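Local coordinates for phosphoenolpyruvate--protein phosphotransferase (PDB 5T12) that probably transfers the phosphoryl group of phosphoenolpyruvate to the carrier protein NPr in nitrogen-metabolic regulation, this chain being the N-terminal phosphotransfer domain of Enzyme I-Ntr, at residues L5-G10 with I197-G202; R153-A158 with G176-D181; L161-L166 with A189-A194; P9-A14 with T214-G219; S208-R213 with L224-E229. The protein carries 1 engineered substitution. All coordinates share one frame; numbering follows the deposited sequence.

Contact 1: residues L5-G10 with I197-G202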
# COMPACT_ATOMS: atom_id res chain seq x y z
N LEU A 5 -3.66 19.81 -2.61
CA LEU A 5 -2.87 19.59 -3.83
C LEU A 5 -3.36 18.36 -4.57
O LEU A 5 -3.38 17.26 -3.99
CB LEU A 5 -1.39 19.44 -3.48
CG LEU A 5 -0.32 19.80 -4.51
CD1 LEU A 5 1.04 19.86 -3.84
CD2 LEU A 5 -0.29 18.83 -5.69
N PRO A 6 -3.73 18.48 -5.84
CA PRO A 6 -4.14 17.32 -6.64
C PRO A 6 -2.94 16.49 -7.05
O PRO A 6 -2.11 16.91 -7.86
CB PRO A 6 -4.84 17.96 -7.85
CG PRO A 6 -4.18 19.30 -7.99
CD PRO A 6 -3.85 19.75 -6.59
N ALA A 7 -2.84 15.28 -6.48
CA ALA A 7 -1.74 14.38 -6.78
C ALA A 7 -2.11 13.29 -7.78
O ALA A 7 -1.24 12.84 -8.54
CB ALA A 7 -1.23 13.72 -5.49
N ALA A 8 -3.37 12.85 -7.80
CA ALA A 8 -3.83 11.84 -8.73
C ALA A 8 -5.30 12.11 -9.04
O ALA A 8 -6.08 12.36 -8.11
CB ALA A 8 -3.67 10.42 -8.18
N PRO A 9 -5.69 12.08 -10.31
CA PRO A 9 -7.06 12.47 -10.67
C PRO A 9 -8.09 11.45 -10.20
O PRO A 9 -7.77 10.31 -9.86
CB PRO A 9 -7.01 12.54 -12.20
CG PRO A 9 -5.94 11.57 -12.58
CD PRO A 9 -4.90 11.66 -11.49
N GLY A 10 -9.34 11.90 -10.19
CA GLY A 10 -10.46 11.06 -9.81
C GLY A 10 -11.31 11.70 -8.73
O GLY A 10 -10.95 12.73 -8.14
N ILE A 197 -6.07 5.79 -8.35
CA ILE A 197 -6.70 6.11 -7.07
C ILE A 197 -6.71 7.61 -6.91
O ILE A 197 -5.64 8.25 -6.98
CB ILE A 197 -5.96 5.44 -5.90
CG1 ILE A 197 -5.79 3.94 -6.15
CG2 ILE A 197 -6.71 5.68 -4.60
CD1 ILE A 197 -5.02 3.23 -5.06
N PRO A 198 -7.86 8.26 -6.71
CA PRO A 198 -7.88 9.69 -6.42
C PRO A 198 -7.09 9.99 -5.16
O PRO A 198 -7.26 9.34 -4.12
CB PRO A 198 -9.37 10.00 -6.24
CG PRO A 198 -10.08 8.90 -6.96
CD PRO A 198 -9.22 7.69 -6.81
N THR A 199 -6.19 10.97 -5.25
CA THR A 199 -5.27 11.25 -4.16
C THR A 199 -5.03 12.74 -4.06
O THR A 199 -4.82 13.41 -5.07
CB THR A 199 -3.94 10.51 -4.37
OG1 THR A 199 -4.17 9.09 -4.31
CG2 THR A 199 -2.92 10.90 -3.30
N VAL A 200 -5.06 13.26 -2.83
CA VAL A 200 -4.82 14.66 -2.54
C VAL A 200 -3.74 14.75 -1.47
O VAL A 200 -3.67 13.89 -0.58
CB VAL A 200 -6.13 15.38 -2.12
CG1 VAL A 200 -6.49 15.07 -0.67
CG2 VAL A 200 -6.03 16.86 -2.36
N MET A 201 -2.88 15.76 -1.57
CA MET A 201 -1.72 15.88 -0.69
C MET A 201 -1.57 17.31 -0.21
O MET A 201 -2.28 18.22 -0.65
CB MET A 201 -0.44 15.42 -1.39
CG MET A 201 -0.36 13.93 -1.67
SD MET A 201 1.19 13.47 -2.48
CE MET A 201 1.01 11.69 -2.57
N GLY A 202 -0.62 17.51 0.71
CA GLY A 202 -0.35 18.83 1.25
C GLY A 202 -1.54 19.49 1.91
O GLY A 202 -1.62 20.72 1.94

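Contact 2: residues R153-A158 with G176-D181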
# COMPACT_ATOMS: atom_id res chain seq x y z
N ARG A 153 -15.63 0.20 2.03
CA ARG A 153 -14.91 1.16 1.21
C ARG A 153 -14.38 2.25 2.13
O ARG A 153 -15.08 2.65 3.07
CB ARG A 153 -15.79 1.77 0.12
CG ARG A 153 -16.32 0.78 -0.91
CD ARG A 153 -15.20 0.22 -1.77
NE ARG A 153 -15.71 -0.37 -3.00
CZ ARG A 153 -16.12 -1.63 -3.10
NH1 ARG A 153 -16.07 -2.44 -2.05
NH2 ARG A 153 -16.57 -2.09 -4.26
N PHE A 154 -13.17 2.72 1.88
CA PHE A 154 -12.60 3.75 2.73
C PHE A 154 -11.64 4.63 1.94
O PHE A 154 -11.14 4.25 0.88
CB PHE A 154 -11.88 3.16 3.95
CG PHE A 154 -10.71 2.28 3.61
CD1 PHE A 154 -10.87 0.92 3.42
CD2 PHE A 154 -9.43 2.82 3.52
CE1 PHE A 154 -9.79 0.11 3.12
CE2 PHE A 154 -8.35 2.01 3.21
CZ PHE A 154 -8.53 0.66 3.01
N ILE A 155 -11.41 5.83 2.47
CA ILE A 155 -10.41 6.76 1.98
C ILE A 155 -9.28 6.80 3.00
O ILE A 155 -9.51 7.15 4.17
CB ILE A 155 -10.99 8.16 1.74
CG1 ILE A 155 -12.04 8.11 0.62
CG2 ILE A 155 -9.88 9.15 1.41
CD1 ILE A 155 -12.84 9.39 0.49
N LEU A 156 -8.07 6.44 2.58
CA LEU A 156 -6.93 6.44 3.48
C LEU A 156 -6.57 7.87 3.86
O LEU A 156 -6.34 8.72 2.98
CB LEU A 156 -5.74 5.74 2.83
CG LEU A 156 -4.42 5.83 3.59
CD1 LEU A 156 -4.51 5.11 4.93
CD2 LEU A 156 -3.27 5.28 2.76
N VAL A 157 -6.52 8.15 5.16
CA VAL A 157 -6.04 9.42 5.69
C VAL A 157 -4.78 9.14 6.48
O VAL A 157 -4.74 8.22 7.31
CB VAL A 157 -7.11 10.12 6.55
CG1 VAL A 157 -8.22 10.66 5.67
CG2 VAL A 157 -7.67 9.17 7.60
N ALA A 158 -3.73 9.92 6.22
CA ALA A 158 -2.45 9.69 6.85
C ALA A 158 -1.61 10.96 6.74
O ALA A 158 -1.90 11.85 5.94
CB ALA A 158 -1.71 8.50 6.23
N GLY A 176 -9.63 6.04 -2.24
CA GLY A 176 -9.04 7.36 -2.23
C GLY A 176 -8.02 7.48 -1.12
O GLY A 176 -8.02 6.70 -0.16
N VAL A 177 -7.15 8.48 -1.26
CA VAL A 177 -6.07 8.73 -0.30
C VAL A 177 -5.98 10.22 -0.04
O VAL A 177 -6.13 11.03 -0.97
CB VAL A 177 -4.72 8.17 -0.80
CG1 VAL A 177 -3.64 8.36 0.27
CG2 VAL A 177 -4.83 6.71 -1.18
N VAL A 178 -5.75 10.59 1.21
CA VAL A 178 -5.55 11.98 1.61
C VAL A 178 -4.31 12.05 2.49
O VAL A 178 -4.27 11.45 3.57
CB VAL A 178 -6.76 12.55 2.37
CG1 VAL A 178 -6.46 13.98 2.82
CG2 VAL A 178 -8.00 12.52 1.49
N VAL A 179 -3.30 12.79 2.03
CA VAL A 179 -2.05 12.93 2.76
C VAL A 179 -1.89 14.38 3.21
O VAL A 179 -2.17 15.31 2.45
CB VAL A 179 -0.85 12.46 1.92
CG1 VAL A 179 0.30 12.08 2.83
CG2 VAL A 179 -1.25 11.27 1.06
N ARG A 180 -1.46 14.56 4.47
CA ARG A 180 -1.24 15.88 5.04
C ARG A 180 0.17 16.41 4.75
O ARG A 180 0.32 17.53 4.25
CB ARG A 180 -1.51 15.86 6.55
CG ARG A 180 -1.26 17.21 7.23
CD ARG A 180 -1.10 17.07 8.72
NE ARG A 180 -1.54 18.27 9.43
CZ ARG A 180 -0.72 19.14 10.01
NH1 ARG A 180 0.59 18.94 9.98
NH2 ARG A 180 -1.22 20.21 10.63
N ASP A 181 1.22 15.63 4.98
CA ASP A 181 2.50 15.95 4.38
C ASP A 181 2.77 14.96 3.25
O ASP A 181 2.73 13.74 3.48
CB ASP A 181 3.65 15.90 5.39
CG ASP A 181 3.37 16.66 6.67
OD1 ASP A 181 2.64 17.67 6.62
OD2 ASP A 181 3.90 16.26 7.74

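Contact 3: residues L161-L166 with A189-A194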
# COMPACT_ATOMS: atom_id res chain seq x y z
N LEU A 161 2.82 9.15 3.10
CA LEU A 161 2.44 8.08 2.18
C LEU A 161 3.70 7.52 1.54
O LEU A 161 4.46 8.25 0.91
CB LEU A 161 1.47 8.59 1.11
CG LEU A 161 0.88 7.53 0.18
CD1 LEU A 161 0.09 6.49 0.98
CD2 LEU A 161 0.00 8.16 -0.89
N SER A 162 3.91 6.21 1.71
CA SER A 162 5.06 5.53 1.13
C SER A 162 4.59 4.20 0.54
O SER A 162 3.44 3.79 0.72
CB SER A 162 6.16 5.30 2.17
OG SER A 162 5.71 4.49 3.23
N ALA A 163 5.50 3.54 -0.16
CA ALA A 163 5.16 2.27 -0.80
C ALA A 163 4.83 1.19 0.22
O ALA A 163 4.00 0.31 -0.05
CB ALA A 163 6.31 1.81 -1.70
N THR A 164 5.46 1.24 1.39
CA THR A 164 5.19 0.23 2.42
C THR A 164 3.78 0.36 2.98
O THR A 164 3.18 -0.64 3.38
CB THR A 164 6.22 0.33 3.54
OG1 THR A 164 6.15 1.63 4.14
CG2 THR A 164 7.62 0.10 3.00
N THR A 165 3.24 1.58 3.02
CA THR A 165 1.88 1.78 3.52
C THR A 165 0.86 1.21 2.55
O THR A 165 -0.08 0.51 2.95
CB THR A 165 1.62 3.26 3.76
OG1 THR A 165 2.60 3.78 4.67
CG2 THR A 165 0.23 3.46 4.35
N LEU A 166 1.01 1.50 1.25
CA LEU A 166 0.07 1.00 0.26
C LEU A 166 0.14 -0.52 0.13
O LEU A 166 -0.84 -1.15 -0.28
CB LEU A 166 0.33 1.66 -1.09
CG LEU A 166 0.13 3.18 -1.16
CD1 LEU A 166 0.74 3.75 -2.44
CD2 LEU A 166 -1.35 3.53 -1.08
N ALA A 189 3.25 8.70 -4.79
CA ALA A 189 2.39 9.46 -5.69
C ALA A 189 2.41 8.87 -7.10
O ALA A 189 1.39 8.90 -7.80
CB ALA A 189 2.82 10.93 -5.72
N ILE A 190 3.55 8.33 -7.52
CA ILE A 190 3.63 7.69 -8.83
C ILE A 190 2.80 6.41 -8.85
O ILE A 190 2.21 6.06 -9.88
CB ILE A 190 5.10 7.43 -9.20
CG1 ILE A 190 5.87 8.75 -9.32
CG2 ILE A 190 5.20 6.64 -10.49
CD1 ILE A 190 7.31 8.58 -9.75
N MET A 191 2.71 5.71 -7.72
CA MET A 191 1.98 4.45 -7.68
C MET A 191 0.47 4.67 -7.72
O MET A 191 -0.25 3.96 -8.42
CB MET A 191 2.38 3.64 -6.44
CG MET A 191 3.82 3.16 -6.44
SD MET A 191 4.25 2.23 -4.96
CE MET A 191 3.26 0.75 -5.18
N VAL A 192 -0.03 5.66 -6.97
CA VAL A 192 -1.47 5.89 -6.93
C VAL A 192 -1.97 6.39 -8.28
O VAL A 192 -3.09 6.08 -8.69
CB VAL A 192 -1.84 6.86 -5.80
CG1 VAL A 192 -1.64 6.20 -4.44
CG2 VAL A 192 -1.04 8.15 -5.89
N ARG A 193 -1.15 7.16 -9.01
CA ARG A 193 -1.52 7.55 -10.36
C ARG A 193 -1.56 6.34 -11.29
O ARG A 193 -2.45 6.24 -12.15
CB ARG A 193 -0.55 8.60 -10.90
CG ARG A 193 -0.76 10.00 -10.33
CD ARG A 193 0.06 11.03 -11.08
NE ARG A 193 1.49 10.91 -10.81
CZ ARG A 193 2.13 11.58 -9.86
NH1 ARG A 193 1.47 12.43 -9.09
NH2 ARG A 193 3.43 11.41 -9.68
N ALA A 194 -0.62 5.41 -11.12
CA ALA A 194 -0.62 4.20 -11.92
C ALA A 194 -1.82 3.32 -11.61
O ALA A 194 -2.37 2.66 -12.51
CB ALA A 194 0.68 3.42 -11.70

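Contact 4: residues P9-A14 with T214-G219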
# COMPACT_ATOMS: atom_id res chain seq x y z
N PRO A 9 -5.69 12.08 -10.31
CA PRO A 9 -7.06 12.47 -10.67
C PRO A 9 -8.09 11.45 -10.20
O PRO A 9 -7.77 10.31 -9.86
CB PRO A 9 -7.01 12.54 -12.20
CG PRO A 9 -5.94 11.57 -12.58
CD PRO A 9 -4.90 11.66 -11.49
N GLY A 10 -9.34 11.90 -10.19
CA GLY A 10 -10.46 11.06 -9.81
C GLY A 10 -11.31 11.70 -8.73
O GLY A 10 -10.95 12.73 -8.14
N VAL A 11 -12.46 11.08 -8.49
CA VAL A 11 -13.38 11.48 -7.44
C VAL A 11 -13.80 10.22 -6.68
O VAL A 11 -14.00 9.16 -7.29
CB VAL A 11 -14.62 12.21 -8.00
CG1 VAL A 11 -15.55 12.66 -6.87
CG2 VAL A 11 -14.21 13.40 -8.85
N ALA A 12 -13.92 10.34 -5.36
CA ALA A 12 -14.34 9.22 -4.53
C ALA A 12 -15.02 9.76 -3.28
O ALA A 12 -14.70 10.85 -2.80
CB ALA A 12 -13.16 8.32 -4.15
N ILE A 13 -15.96 8.97 -2.76
CA ILE A 13 -16.64 9.28 -1.51
C ILE A 13 -16.66 8.02 -0.66
O ILE A 13 -17.07 6.95 -1.14
CB ILE A 13 -18.07 9.82 -1.74
CG1 ILE A 13 -18.77 10.08 -0.41
CG2 ILE A 13 -18.88 8.87 -2.62
CD1 ILE A 13 -20.13 10.74 -0.55
N ALA A 14 -16.21 8.13 0.58
CA ALA A 14 -16.10 6.98 1.47
C ALA A 14 -15.78 7.45 2.87
O ALA A 14 -15.41 8.61 3.09
CB ALA A 14 -15.03 5.99 0.98
N THR A 214 -17.29 10.42 6.92
CA THR A 214 -17.48 10.39 5.48
C THR A 214 -16.71 11.52 4.83
O THR A 214 -16.76 12.67 5.28
CB THR A 214 -18.97 10.49 5.13
OG1 THR A 214 -19.67 9.38 5.69
CG2 THR A 214 -19.16 10.51 3.62
N LEU A 215 -15.98 11.20 3.76
CA LEU A 215 -15.16 12.17 3.05
C LEU A 215 -15.40 12.06 1.55
O LEU A 215 -15.70 10.98 1.04
CB LEU A 215 -13.67 11.97 3.34
CG LEU A 215 -13.22 11.83 4.80
CD1 LEU A 215 -11.76 11.41 4.85
CD2 LEU A 215 -13.43 13.12 5.57
N ILE A 216 -15.26 13.19 0.86
CA ILE A 216 -15.21 13.23 -0.59
C ILE A 216 -13.84 13.78 -0.99
O ILE A 216 -13.52 14.93 -0.67
CB ILE A 216 -16.33 14.09 -1.20
CG1 ILE A 216 -17.71 13.55 -0.81
CG2 ILE A 216 -16.20 14.14 -2.71
CD1 ILE A 216 -18.85 14.29 -1.46
N VAL A 217 -13.05 12.97 -1.67
CA VAL A 217 -11.75 13.39 -2.17
C VAL A 217 -11.89 13.71 -3.65
O VAL A 217 -12.40 12.90 -4.43
CB VAL A 217 -10.67 12.31 -1.93
CG1 VAL A 217 -11.16 10.94 -2.38
CG2 VAL A 217 -9.37 12.68 -2.63
N ASP A 218 -11.46 14.91 -4.04
CA ASP A 218 -11.53 15.39 -5.42
C ASP A 218 -10.10 15.61 -5.90
O ASP A 218 -9.47 16.61 -5.57
CB ASP A 218 -12.37 16.66 -5.51
CG ASP A 218 -12.38 17.26 -6.90
OD1 ASP A 218 -12.10 16.53 -7.88
OD2 ASP A 218 -12.67 18.47 -7.02
N GLY A 219 -9.60 14.66 -6.69
CA GLY A 219 -8.25 14.73 -7.22
C GLY A 219 -8.09 15.55 -8.48
O GLY A 219 -6.95 15.79 -8.91

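Contact 5: residues S208-R213 with L224-E229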
# COMPACT_ATOMS: atom_id res chain seq x y z
N SER A 208 -6.22 11.90 12.70
CA SER A 208 -6.97 11.41 13.85
C SER A 208 -8.38 11.96 13.91
O SER A 208 -9.20 11.43 14.67
CB SER A 208 -6.22 11.74 15.14
OG SER A 208 -5.84 13.10 15.18
N VAL A 209 -8.70 13.00 13.15
CA VAL A 209 -10.02 13.61 13.15
C VAL A 209 -10.87 13.10 11.99
O VAL A 209 -12.06 12.82 12.16
CB VAL A 209 -9.91 15.14 13.14
CG1 VAL A 209 -11.29 15.78 13.01
CG2 VAL A 209 -9.22 15.62 14.40
N LEU A 210 -10.28 12.98 10.79
CA LEU A 210 -11.02 12.45 9.65
C LEU A 210 -11.38 10.98 9.81
O LEU A 210 -12.19 10.48 9.03
CB LEU A 210 -10.22 12.64 8.36
CG LEU A 210 -9.94 14.07 7.91
CD1 LEU A 210 -9.53 14.07 6.44
CD2 LEU A 210 -11.14 14.97 8.14
N HIS A 211 -10.80 10.29 10.79
CA HIS A 211 -11.10 8.88 11.01
C HIS A 211 -12.57 8.71 11.38
O HIS A 211 -13.11 9.47 12.19
CB HIS A 211 -10.19 8.32 12.11
CG HIS A 211 -10.32 6.85 12.30
ND1 HIS A 211 -10.09 5.94 11.29
CD2 HIS A 211 -10.64 6.12 13.40
CE1 HIS A 211 -10.27 4.71 11.76
NE2 HIS A 211 -10.61 4.79 13.03
N ARG A 212 -13.21 7.71 10.77
CA ARG A 212 -14.62 7.38 10.99
C ARG A 212 -15.56 8.49 10.52
O ARG A 212 -16.66 8.63 11.06
CB ARG A 212 -14.91 7.05 12.46
CG ARG A 212 -14.06 5.95 13.04
CD ARG A 212 -14.13 6.02 14.55
NE ARG A 212 -13.19 5.12 15.21
CZ ARG A 212 -12.63 5.37 16.39
NH1 ARG A 212 -12.91 6.51 17.02
NH2 ARG A 212 -11.79 4.51 16.93
N ARG A 213 -15.15 9.29 9.54
CA ARG A 213 -16.02 10.31 8.98
C ARG A 213 -16.11 10.16 7.47
O ARG A 213 -15.12 9.81 6.81
CB ARG A 213 -15.54 11.72 9.32
CG ARG A 213 -15.80 12.16 10.75
CD ARG A 213 -15.99 13.66 10.83
NE ARG A 213 -15.70 14.19 12.17
CZ ARG A 213 -15.77 15.47 12.49
NH1 ARG A 213 -16.14 16.37 11.59
NH2 ARG A 213 -15.48 15.86 13.73
N LEU A 224 -11.11 18.54 -0.74
CA LEU A 224 -11.59 17.51 0.18
C LEU A 224 -12.81 18.05 0.92
O LEU A 224 -12.77 19.17 1.45
CB LEU A 224 -10.52 17.09 1.19
CG LEU A 224 -11.02 16.06 2.20
CD1 LEU A 224 -11.19 14.69 1.55
CD2 LEU A 224 -10.11 15.95 3.40
N LEU A 225 -13.87 17.26 0.95
CA LEU A 225 -15.12 17.65 1.59
C LEU A 225 -15.36 16.76 2.80
O LEU A 225 -15.44 15.53 2.67
CB LEU A 225 -16.29 17.54 0.61
CG LEU A 225 -16.20 18.45 -0.62
CD1 LEU A 225 -17.41 18.28 -1.51
CD2 LEU A 225 -16.04 19.90 -0.20
N VAL A 226 -15.48 17.37 3.98
CA VAL A 226 -15.72 16.64 5.22
C VAL A 226 -17.21 16.75 5.55
O VAL A 226 -17.74 17.85 5.68
CB VAL A 226 -14.86 17.19 6.37
CG1 VAL A 226 -14.96 16.29 7.58
CG2 VAL A 226 -13.41 17.34 5.92
N ASP A 227 -17.86 15.59 5.69
CA ASP A 227 -19.25 15.44 6.13
C ASP A 227 -20.23 15.94 5.08
O ASP A 227 -20.99 16.88 5.35
CB ASP A 227 -19.49 16.21 7.44
CG ASP A 227 -18.60 15.75 8.57
OD1 ASP A 227 -18.45 14.52 8.75
OD2 ASP A 227 -18.05 16.61 9.28
N PRO A 228 -20.27 15.34 3.87
CA PRO A 228 -21.04 15.97 2.78
C PRO A 228 -22.54 15.95 2.99
O PRO A 228 -23.25 16.76 2.38
CB PRO A 228 -20.65 15.14 1.55
CG PRO A 228 -20.18 13.83 2.09
CD PRO A 228 -19.49 14.19 3.38
N GLU A 229 -23.05 15.07 3.86
CA GLU A 229 -24.50 14.92 3.97
C GLU A 229 -25.17 16.16 4.53
O GLU A 229 -26.17 16.60 3.94
CB GLU A 229 -24.82 13.66 4.79
CG GLU A 229 -26.31 13.37 4.88
CD GLU A 229 -26.64 12.23 5.82
OE1 GLU A 229 -26.38 12.36 7.03
OE2 GLU A 229 -27.17 11.20 5.34

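Contact 1: residues L5-G10 with I197-G202
Thr199 O takes two backbone hydrogen bonds, one from Ala7 N and one from Ala8 N, each 3.1 Å long. Both donors come from the same face of its carbonyl plane. Two consecutive residues on strand 5-8 thus face one residue on strand 199-201, which makes a classic beta bulge in an antiparallel pair. Strand 5-8 is the outermost strand of the mixed sheet on this side. Single bonds continue on either side of the bulge. Leu5 N reaches Met201 O at 2.9 Å, and Met201 N returns a bond to Leu5 O. Beyond the bulge, Thr199 N donates to Ala8 O at 3.2 Å.

The side chains follow the shift in register. Ala8 CB sits against Thr199 CB at 3.8 Å, and it also lies close to Ile197 O. Ala7 CB meets Thr199 CG2 and, at 3.9 Å, Met201 SD. The methionine is extended beyond CG, which carries its sulfur out to this methyl. Pro6 and Val200 lie on the other face of the sheet. Val200, with chi1 at 78°, turns CG2 anti to its N, and CG2 lies 3.1 Å from Leu5 O.

Arg193, on helix 187-195, donates from NH1 to Ala7 O. The helix therefore ties directly to the bulge, and its Val192 and Ala189 pack on the same face as Thr199 and Met201. At the loop end, Gly10 runs past the CB-CG edge of Pro198. There Pro198 CG lies 3.5 Å from Gly10 C.

Contact 2: residues R153-A158 with G176-D181
Leu156 is bonded through both its N and its O to the neighbouring strand. Its N donates to Gly176 O at 2.8 Å, and its O accepts from Val178 N nearly along the C=O axis. The same alternation repeats two residues on, at Ala158. Ala158 N bonds to Val178 O at 3.1 Å, and Arg180 N bonds to Ala158 O. Between these bonds, CA-H groups also point at carbonyls, such as Val157 CA toward Val178 O.

Side chains pair on both faces of the sheet. On one, Leu156 and Val177 lie side by side and point the same way, with Leu156 CD2 4.0 Å from Val177 CG1. On the other, Val157 CG1 rests 4.1 Å from Val178 CB. With chi1 at -65°, Ile155 keeps CG1 beside its backbone N and turns CG2 toward the partner strand. This CG2 touches Val178 CG2 at 3.9 Å and lies over the Gly176 carbonyl.

The next layer holds these pairs in place. Leu161 lies against Val177 and Val179 from the helix side. On the other face, Leu215 packs on Ile155 and Val157. Phe154 meets the rings of Trp17 and Trp150 near the start of its strand. Strand 199-201 flanks 174-179, and strand 11-18 flanks 154-158. The two parallel strands, with helix 163-166 between them in the chain, make a beta-alpha-beta unit in the middle of the mixed sheet.

Contact 3: residues L161-L166 with A189-A194
Met191 reaches from helix 187-195 to the short helix 163-166, and its atoms meet different residues along the way. CB comes first, with Leu166 CD1 4.3 Å from it. CG leaves anti to the carbonyl carbon (chi1 -66°) and carries the chain across the gap between the helices. SD then arrives beside Ala163 CB at 3.9 Å. The chain bends at its last torsion (chi3 68°), so CE turns aside from the alanine methyl. Met191 also touches Phe73 of helix 68-80, so this side chain lies where the alpha/beta part meets the helical part of the domain.

One helix residue further on, Val192 works deeper in the interior. Its CG1 touches Leu166 CD1 at 4.0 Å, and the two side chains cross at about a right angle. The same CG1 comes within 4.4 Å of Leu161 CD2. Leu161 also touches Met201 of strand 199-201, which carries the cluster to the sheet.

Ser162 occupies the N-cap position of helix 163-166. Its OG shares a hydrogen bond with Thr164 OG1 at 3.0 Å, and either hydroxyl may be the donor. On the other helix, the guanidinium of Arg193 has one face over Ala189 O. Its NH1 donates to Ala184 O.

Both helices lie on one side of the sheet. Every contact between residues 161-166 and 189-194 is carbon to carbon or carbon to sulfur. Such a join depends on shape and burial rather than on bond direction.

Contact 4: residues P9-A14 with T214-G219
Ile13 and Ile216 face each other across the strand pair and meet through their CG1 branches. Ile13 sends CG1 anti to its backbone N (chi1 178°), over toward the partner strand. The two side chains cross obliquely, with Ile13 CG1 3.7 Å from Ile216 CG1. Ile13 CD1 continues to Ile216 CD1 at 3.9 Å. Thr214 CG2 adds a methyl at the side of Ile13. Pro228, at the start of helix 228-241, touches all three residues.

Val11 shares this face. Its CG2 approaches Asp218 OD1 at 3.9 Å, an oxygen that accepts a hydrogen bond from Tyr220 N in the turn.

The two strands run antiparallel in the mixed sheet of the alpha/beta subdomain. One comes from near the N-terminus and the other from about 200 residues later, so the pair closes this part of the fold. Ala14 N and O both bond to Leu215, the Leu215 N to Ala14 O bond being 2.7 Å. Ala12 and Val217 are bonded in the same double way.

Ala12, Ala14, Leu215 and Val217 turn to the opposite face. Val217 places CG1 between its backbone N and carbonyl carbon (chi1 49°), which sets that methyl 3.7 Å from Ala12 CB. Leu215 packs on Leu224 and Val226 of the adjoining strand 223-226. Past the strands, Gly219 N donates to Gly10 O at 2.8 Å.

Contact 5: residues S208-R213 with L224-E229
Leu210 and Leu224 reach toward each other tip to tip, and they form the close part of this contact. Leu210 CD1 stands 3.6 Å from Leu224 CD2, with both residues buried. The other branch of Leu210 goes to Val226, whose side chain it crosses at about a right angle. There Leu210 CD2 lies 4.0 Å from Val226 CG2. Ile205 and Leu215 also touch this cluster, so the leucine tips belong to the hydrophobic layer on that face of the sheet.

The outer side is looser and polar. Arg213 is exposed. Its chain is extended from CG to NE and runs past the carboxylate of Asp227. Its NH1 makes a salt bridge to Asp227 OD2 at 3.0 Å. The hydrogen bond within it is weak, since it is bent to 132° at the proton. The carboxylate oxygen lies at the guanidinium edge, near its plane, and the two planes are 23° apart. Asp227 OD1 rests instead 3.3 Å from Arg213 CD.

Arg213 is the last residue of a type II beta turn that starts at Leu210. Arg213 N closes it by bonding to Leu210 O at 3.2 Å. His211 ND1 bonds to Gln18 N and thereby ties the turn to strand 11-18. Strand 214-218 starts just after the turn. It forms a beta hairpin with strand 223-226, and the contact lies at the open end of that hairpin, where helix 228-241 begins.

Contacts 1, 2, 4 and 5 all involve one mixed sheet, and contact 3 lies between helices on one side of it. Contacts 1 and 4 share Pro9 and Gly10, and their centres are about 9 Å apart. Their partners come about 190 to 200 residues later. Contacts 2 and 3 alternate along the chain and pack together through Leu161. Contacts 4 and 5 also alternate, with centres about 11 Å apart, and touch through the hairpin. Contacts 3 and 5 are furthest apart, about 22 Å between centres. The sheet subdomain is thus assembled from both ends of the chain, with the helices of the helical part inserted between them.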